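Local coordinates for calcineurin-like phosphoesterase domain-containing protein (Aquifex aeolicus, PDB 1XM7), which is of unknown function but carries a calcineurin-like phosphoesterase domain, so it is probably a hydrolase, at residues M4-D9 against L142-H147; E44-H49 against P71-L76. All blocks are in the same frame, centred on the assembly; numbering follows the deposited sequence.

Contact 1 of 2, residues M4-D9 against L142-H147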
loop_
_atom_site.group_PDB
_atom_site.type_symbol
_atom_site.label_atom_id
_atom_site.label_comp_id
_atom_site.label_asym_id
_atom_site.label_seq_id
_atom_site.Cartn_x
_atom_site.Cartn_y
_atom_site.Cartn_z
ATOM N N MET A 4 -5.773 11.350 -5.085
ATOM C CA MET A 4 -4.917 10.169 -5.082
ATOM C C MET A 4 -5.052 9.500 -3.721
ATOM O O MET A 4 -5.026 10.179 -2.693
ATOM C CB MET A 4 -3.444 10.543 -5.305
ATOM C CG MET A 4 -3.095 11.098 -6.685
ATOM S SD MET A 4 -1.284 11.278 -6.930
ATOM C CE MET A 4 -0.848 12.140 -5.438
ATOM N N TYR A 5 -5.207 8.178 -3.715
ATOM C CA TYR A 5 -5.320 7.431 -2.467
ATOM C C TYR A 5 -4.259 6.354 -2.407
ATOM O O TYR A 5 -3.822 5.864 -3.442
ATOM C CB TYR A 5 -6.689 6.782 -2.345
ATOM C CG TYR A 5 -7.802 7.778 -2.255
ATOM C CD1 TYR A 5 -8.466 8.210 -3.398
ATOM C CD2 TYR A 5 -8.165 8.326 -1.024
ATOM C CE1 TYR A 5 -9.471 9.169 -3.323
ATOM C CE2 TYR A 5 -9.160 9.286 -0.932
ATOM C CZ TYR A 5 -9.811 9.702 -2.083
ATOM O OH TYR A 5 -10.808 10.638 -1.997
ATOM N N PHE A 6 -3.847 5.987 -1.198
ATOM C CA PHE A 6 -2.827 4.967 -1.033
ATOM C C PHE A 6 -3.220 4.014 0.065
ATOM O O PHE A 6 -3.662 4.425 1.137
ATOM C CB PHE A 6 -1.484 5.600 -0.708
ATOM C CG PHE A 6 -1.159 6.757 -1.582
ATOM C CD1 PHE A 6 -1.761 7.998 -1.360
ATOM C CD2 PHE A 6 -0.329 6.600 -2.680
ATOM C CE1 PHE A 6 -1.547 9.058 -2.222
ATOM C CE2 PHE A 6 -0.107 7.662 -3.554
ATOM C CZ PHE A 6 -0.717 8.889 -3.326
ATOM N N ILE A 7 -3.033 2.731 -0.216
ATOM C CA ILE A 7 -3.389 1.669 0.704
ATOM C C ILE A 7 -2.485 0.500 0.375
ATOM O O ILE A 7 -1.981 0.408 -0.746
ATOM C CB ILE A 7 -4.850 1.265 0.457
ATOM C CG1 ILE A 7 -5.369 0.363 1.584
ATOM C CG2 ILE A 7 -4.965 0.612 -0.931
ATOM C CD1 ILE A 7 -6.901 0.222 1.580
ATOM N N SER A 8 -2.267 -0.387 1.334
ATOM C CA SER A 8 -1.425 -1.538 1.062
ATOM C C SER A 8 -1.575 -2.626 2.107
ATOM O O SER A 8 -2.134 -2.400 3.176
ATOM C CB SER A 8 0.040 -1.121 0.974
ATOM O OG SER A 8 0.489 -0.691 2.236
ATOM N N ASP A 9 -1.067 -3.808 1.781
ATOM C CA ASP A 9 -1.120 -4.954 2.675
ATOM C C ASP A 9 -2.544 -5.315 3.045
ATOM O O ASP A 9 -2.847 -5.557 4.215
ATOM C CB ASP A 9 -0.317 -4.674 3.939
ATOM C CG ASP A 9 1.083 -4.231 3.632
ATOM O OD1 ASP A 9 1.303 -3.017 3.460
ATOM O OD2 ASP A 9 1.966 -5.096 3.532
ATOM N N LEU A 142 9.446 12.399 -0.424
ATOM C CA LEU A 142 8.698 11.512 0.449
ATOM C C LEU A 142 8.623 10.085 -0.077
ATOM O O LEU A 142 8.701 9.841 -1.282
ATOM C CB LEU A 142 7.285 12.062 0.637
ATOM C CG LEU A 142 6.275 11.214 1.407
ATOM C CD1 LEU A 142 6.697 11.071 2.874
ATOM C CD2 LEU A 142 4.896 11.866 1.284
ATOM N N LEU A 143 8.484 9.145 0.849
ATOM C CA LEU A 143 8.353 7.742 0.506
ATOM C C LEU A 143 7.074 7.239 1.130
ATOM O O LEU A 143 6.884 7.350 2.331
ATOM C CB LEU A 143 9.520 6.920 1.057
ATOM C CG LEU A 143 9.350 5.392 0.975
ATOM C CD1 LEU A 143 9.246 4.957 -0.478
ATOM C CD2 LEU A 143 10.521 4.698 1.651
ATOM N N ILE A 144 6.182 6.716 0.302
ATOM C CA ILE A 144 4.942 6.149 0.800
ATOM C C ILE A 144 5.156 4.659 0.576
ATOM O O ILE A 144 5.490 4.234 -0.535
ATOM C CB ILE A 144 3.736 6.631 -0.011
ATOM C CG1 ILE A 144 3.692 8.154 0.012
ATOM C CG2 ILE A 144 2.443 6.059 0.572
ATOM C CD1 ILE A 144 2.422 8.725 -0.547
ATOM N N HIS A 145 4.999 3.872 1.635
ATOM C CA HIS A 145 5.210 2.432 1.536
ATOM C C HIS A 145 4.218 1.651 2.384
ATOM O O HIS A 145 3.274 2.208 2.930
ATOM C CB HIS A 145 6.623 2.093 2.000
ATOM C CG HIS A 145 6.843 2.358 3.452
ATOM N ND1 HIS A 145 6.239 1.613 4.440
ATOM C CD2 HIS A 145 7.533 3.336 4.086
ATOM C CE1 HIS A 145 6.542 2.122 5.620
ATOM N NE2 HIS A 145 7.325 3.169 5.434
ATOM N N GLY A 146 4.445 0.348 2.468
ATOM C CA GLY A 146 3.608 -0.517 3.275
ATOM C C GLY A 146 4.517 -1.517 3.973
ATOM O O GLY A 146 5.476 -1.140 4.655
ATOM N N HIS A 147 4.205 -2.796 3.820
ATOM C CA HIS A 147 5.017 -3.860 4.382
ATOM C C HIS A 147 5.112 -3.996 5.909
ATOM O O HIS A 147 5.022 -5.110 6.420
ATOM C CB HIS A 147 6.424 -3.769 3.784
ATOM C CG HIS A 147 7.292 -4.943 4.111
ATOM N ND1 HIS A 147 8.132 -4.967 5.203
ATOM C CD2 HIS A 147 7.430 -6.144 3.500
ATOM C CE1 HIS A 147 8.752 -6.132 5.251
ATOM N NE2 HIS A 147 8.343 -6.865 4.228
#
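M4-D9 and L142-H147 run the same way, 9° apart over F6-D9 and I144-H147; their CA atoms lie 8.1 Å apart at F6 and I144 and are nearest, 5.6 Å, at S8 and G146. They come from the two facing sheets of the calcineurin-like phosphoesterase sandwich, and the contact spans its buried interior. At its apolar end I144 CD1 sits over the centre of one face of the F6 ring, 4.0 Å from the centroid and 6° off the normal, a CH-pi contact; L111 packs on both side chains. Where the strands give way to loops, the contact turns polar: D9 and H147 fall in the family's D-x-H and GHxH signatures, where relatives bind metals. D9 OD1 accepts two hydrogen bonds, from H147 N on its syn side at 2.9 Å and from S8 OG on its anti side, which together probably limit the carboxylate's rotation. An alanine here is likely to leave H147 N and S8 OG without this shared acceptor. With chi1 at 67°, S8 OG lies between its own backbone N and carbonyl carbon, where it reaches D9 OD1 and G146 CA. A side chain at G146 would collide with S8 OG and D9 OD1; its CA already lies 3.3 Å from S8 OG.

Contact 2 of 2, residues E44-H49 against P71-L76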
loop_
_atom_site.group_PDB
_atom_site.type_symbol
_atom_site.label_atom_id
_atom_site.label_comp_id
_atom_site.label_asym_id
_atom_site.label_seq_id
_atom_site.Cartn_x
_atom_site.Cartn_y
_atom_site.Cartn_z
ATOM N N GLU A 44 -12.795 9.793 -11.211
ATOM C CA GLU A 44 -11.559 10.457 -11.619
ATOM C C GLU A 44 -10.376 10.329 -10.647
ATOM O O GLU A 44 -9.283 10.858 -10.893
ATOM C CB GLU A 44 -11.849 11.938 -11.936
ATOM C CG GLU A 44 -12.593 12.742 -10.853
ATOM C CD GLU A 44 -14.084 12.380 -10.711
ATOM O OE1 GLU A 44 -14.803 12.299 -11.739
ATOM O OE2 GLU A 44 -14.541 12.197 -9.557
ATOM N N ASP A 45 -10.591 9.611 -9.553
ATOM C CA ASP A 45 -9.550 9.405 -8.560
ATOM C C ASP A 45 -8.594 8.318 -9.036
ATOM O O ASP A 45 -8.823 7.675 -10.064
ATOM C CB ASP A 45 -10.175 8.972 -7.232
ATOM C CG ASP A 45 -11.083 10.030 -6.636
ATOM O OD1 ASP A 45 -11.841 9.699 -5.699
ATOM O OD2 ASP A 45 -11.032 11.189 -7.096
ATOM N N THR A 46 -7.517 8.122 -8.278
ATOM C CA THR A 46 -6.529 7.093 -8.581
ATOM C C THR A 46 -6.067 6.492 -7.268
ATOM O O THR A 46 -5.621 7.209 -6.368
ATOM C CB THR A 46 -5.298 7.657 -9.324
ATOM O OG1 THR A 46 -5.718 8.220 -10.575
ATOM C CG2 THR A 46 -4.274 6.543 -9.589
ATOM N N LEU A 47 -6.184 5.171 -7.168
ATOM C CA LEU A 47 -5.795 4.432 -5.971
ATOM C C LEU A 47 -4.504 3.647 -6.166
ATOM O O LEU A 47 -4.379 2.839 -7.091
ATOM C CB LEU A 47 -6.916 3.468 -5.573
ATOM C CG LEU A 47 -6.677 2.483 -4.421
ATOM C CD1 LEU A 47 -6.469 3.227 -3.107
ATOM C CD2 LEU A 47 -7.875 1.553 -4.314
ATOM N N TYR A 48 -3.540 3.892 -5.292
ATOM C CA TYR A 48 -2.270 3.180 -5.347
ATOM C C TYR A 48 -2.237 2.070 -4.291
ATOM O O TYR A 48 -2.408 2.327 -3.095
ATOM C CB TYR A 48 -1.091 4.140 -5.112
ATOM C CG TYR A 48 -0.867 5.139 -6.230
ATOM C CD1 TYR A 48 -1.592 6.335 -6.288
ATOM C CD2 TYR A 48 0.029 4.862 -7.263
ATOM C CE1 TYR A 48 -1.430 7.229 -7.357
ATOM C CE2 TYR A 48 0.198 5.744 -8.335
ATOM C CZ TYR A 48 -0.533 6.924 -8.376
ATOM O OH TYR A 48 -0.360 7.789 -9.435
ATOM N N HIS A 49 -2.041 0.833 -4.745
ATOM C CA HIS A 49 -1.946 -0.312 -3.847
ATOM C C HIS A 49 -0.455 -0.622 -3.807
ATOM O O HIS A 49 0.136 -1.005 -4.812
ATOM C CB HIS A 49 -2.716 -1.504 -4.398
ATOM C CG HIS A 49 -2.926 -2.591 -3.395
ATOM N ND1 HIS A 49 -1.886 -3.171 -2.700
ATOM C CD2 HIS A 49 -4.056 -3.194 -2.958
ATOM C CE1 HIS A 49 -2.367 -4.086 -1.878
ATOM N NE2 HIS A 49 -3.681 -4.120 -2.016
ATOM N N PRO A 71 -14.830 2.422 -8.399
ATOM C CA PRO A 71 -14.488 3.462 -9.371
ATOM C C PRO A 71 -13.038 3.951 -9.253
ATOM O O PRO A 71 -12.325 3.591 -8.322
ATOM C CB PRO A 71 -15.515 4.553 -9.070
ATOM C CG PRO A 71 -15.727 4.412 -7.598
ATOM C CD PRO A 71 -15.815 2.918 -7.420
ATOM N N GLY A 72 -12.601 4.757 -10.215
ATOM C CA GLY A 72 -11.247 5.281 -10.192
ATOM C C GLY A 72 -10.220 4.391 -10.868
ATOM O O GLY A 72 -10.492 3.230 -11.179
ATOM N N ARG A 73 -9.039 4.950 -11.118
ATOM C CA ARG A 73 -7.937 4.209 -11.732
ATOM C C ARG A 73 -7.223 3.438 -10.614
ATOM O O ARG A 73 -7.131 3.906 -9.485
ATOM C CB ARG A 73 -6.979 5.192 -12.422
ATOM C CG ARG A 73 -5.581 4.658 -12.723
ATOM C CD ARG A 73 -4.842 5.548 -13.730
ATOM N NE ARG A 73 -5.493 5.481 -15.040
ATOM C CZ ARG A 73 -5.138 4.666 -16.034
ATOM N NH1 ARG A 73 -4.113 3.833 -15.894
ATOM N NH2 ARG A 73 -5.830 4.661 -17.167
ATOM N N LYS A 74 -6.730 2.246 -10.919
ATOM C CA LYS A 74 -6.041 1.441 -9.916
ATOM C C LYS A 74 -4.687 0.966 -10.416
ATOM O O LYS A 74 -4.590 0.331 -11.461
ATOM C CB LYS A 74 -6.908 0.238 -9.532
ATOM C CG LYS A 74 -8.250 0.658 -8.958
ATOM C CD LYS A 74 -9.211 -0.504 -8.769
ATOM C CE LYS A 74 -10.589 -0.002 -8.332
ATOM N NZ LYS A 74 -11.245 0.756 -9.428
ATOM N N ILE A 75 -3.634 1.293 -9.677
ATOM C CA ILE A 75 -2.306 0.859 -10.076
ATOM C C ILE A 75 -1.683 0.142 -8.882
ATOM O O ILE A 75 -1.977 0.474 -7.733
ATOM C CB ILE A 75 -1.427 2.065 -10.555
ATOM C CG1 ILE A 75 -0.507 2.542 -9.447
ATOM C CG2 ILE A 75 -2.303 3.226 -11.006
ATOM C CD1 ILE A 75 0.789 1.796 -9.403
ATOM N N LEU A 76 -0.844 -0.854 -9.156
ATOM C CA LEU A 76 -0.200 -1.632 -8.098
ATOM C C LEU A 76 1.324 -1.577 -8.131
ATOM O O LEU A 76 1.935 -1.510 -9.205
ATOM C CB LEU A 76 -0.632 -3.111 -8.182
ATOM C CG LEU A 76 0.240 -4.162 -7.457
ATOM C CD1 LEU A 76 0.040 -4.059 -5.953
ATOM C CD2 LEU A 76 -0.118 -5.571 -7.921
#
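Four backbone hydrogen bonds join E44-H49 to P71-L76 as neighbouring parallel strands of a beta-alpha-beta unit, with helix 63-69 in the crossover. R73 N donates to D45 O and L47 N to R73 O (2.8 Å), then I75 N to L47 O and H49 N to I75 O. The evidence for parallel pairing is that L47 bonds two residues, R73 and I75, which flank its bridge partner K74; I75 likewise bonds L47 and H49, on either side of Y48. The last three bonds run nearly along the C=O axis, whereas R73 N approaches D45 O tilted 28° from the carbonyl plane, where the pairing begins. Between these bonds T46 CA and K74 CA make CA-H...O contacts with R73 O and L47 O.

K74 curls back within its own segment, its NZ bonding G72 O at 3.1 Å from above the carbonyl plane and P71 O weakly; L70 O supplies a further bond. G72 has a positive phi of 88°, and a CB there would press on D45 O and on the preceding carbonyl.

On the face bearing T46, Y48, R73 and I75, the T46 and R73 side chains lie alongside each other, T46 CG2 3.9 Å from R73 CG, before the guanidinium leads away to a salt bridge with E94. Further along, I75 and Y48 cross obliquely. I75 has a chi1 of 99°, away from any staggered position, and its CG1 lies 3.2 Å from Y48 CD2, uncomfortably close for two carbons, so the fine detail is doubtful.

On the opposite face, L47 packs on W67 of the crossover helix, as does K74. H49 and L76 point the same way; T10 holds the H49 imidazole at NE2 and G51 at ND1. L76, its CG anti to the backbone N, brings CD1 to 3.3 Å from H49 O and 3.9 Å from H49 ND1.

Overall arrangement
The centres of contacts 1 and 2 lie about 12 Å apart, and strands 4-7 and 46-49, neighbours in one sheet, connect them. Y5 N and Y5 O pair, probably by hydrogen bonds, with T46 O and Y48 N, while the F6 and Y48 rings pack with planes about 10° apart. Contact 2 builds this sheet laterally; contact 1 crosses from it to the second, facing sheet, through strand 142-145. In sequence, the beta-alpha-beta unit lies within the long span that contact 1 brings together. Contact 1 also joins the loops at the C-terminal ends of strands 4-7 and 142-145, where calcineurin-like phosphoesterases usually carry their metal site, so it probably helps shape the corresponding region here.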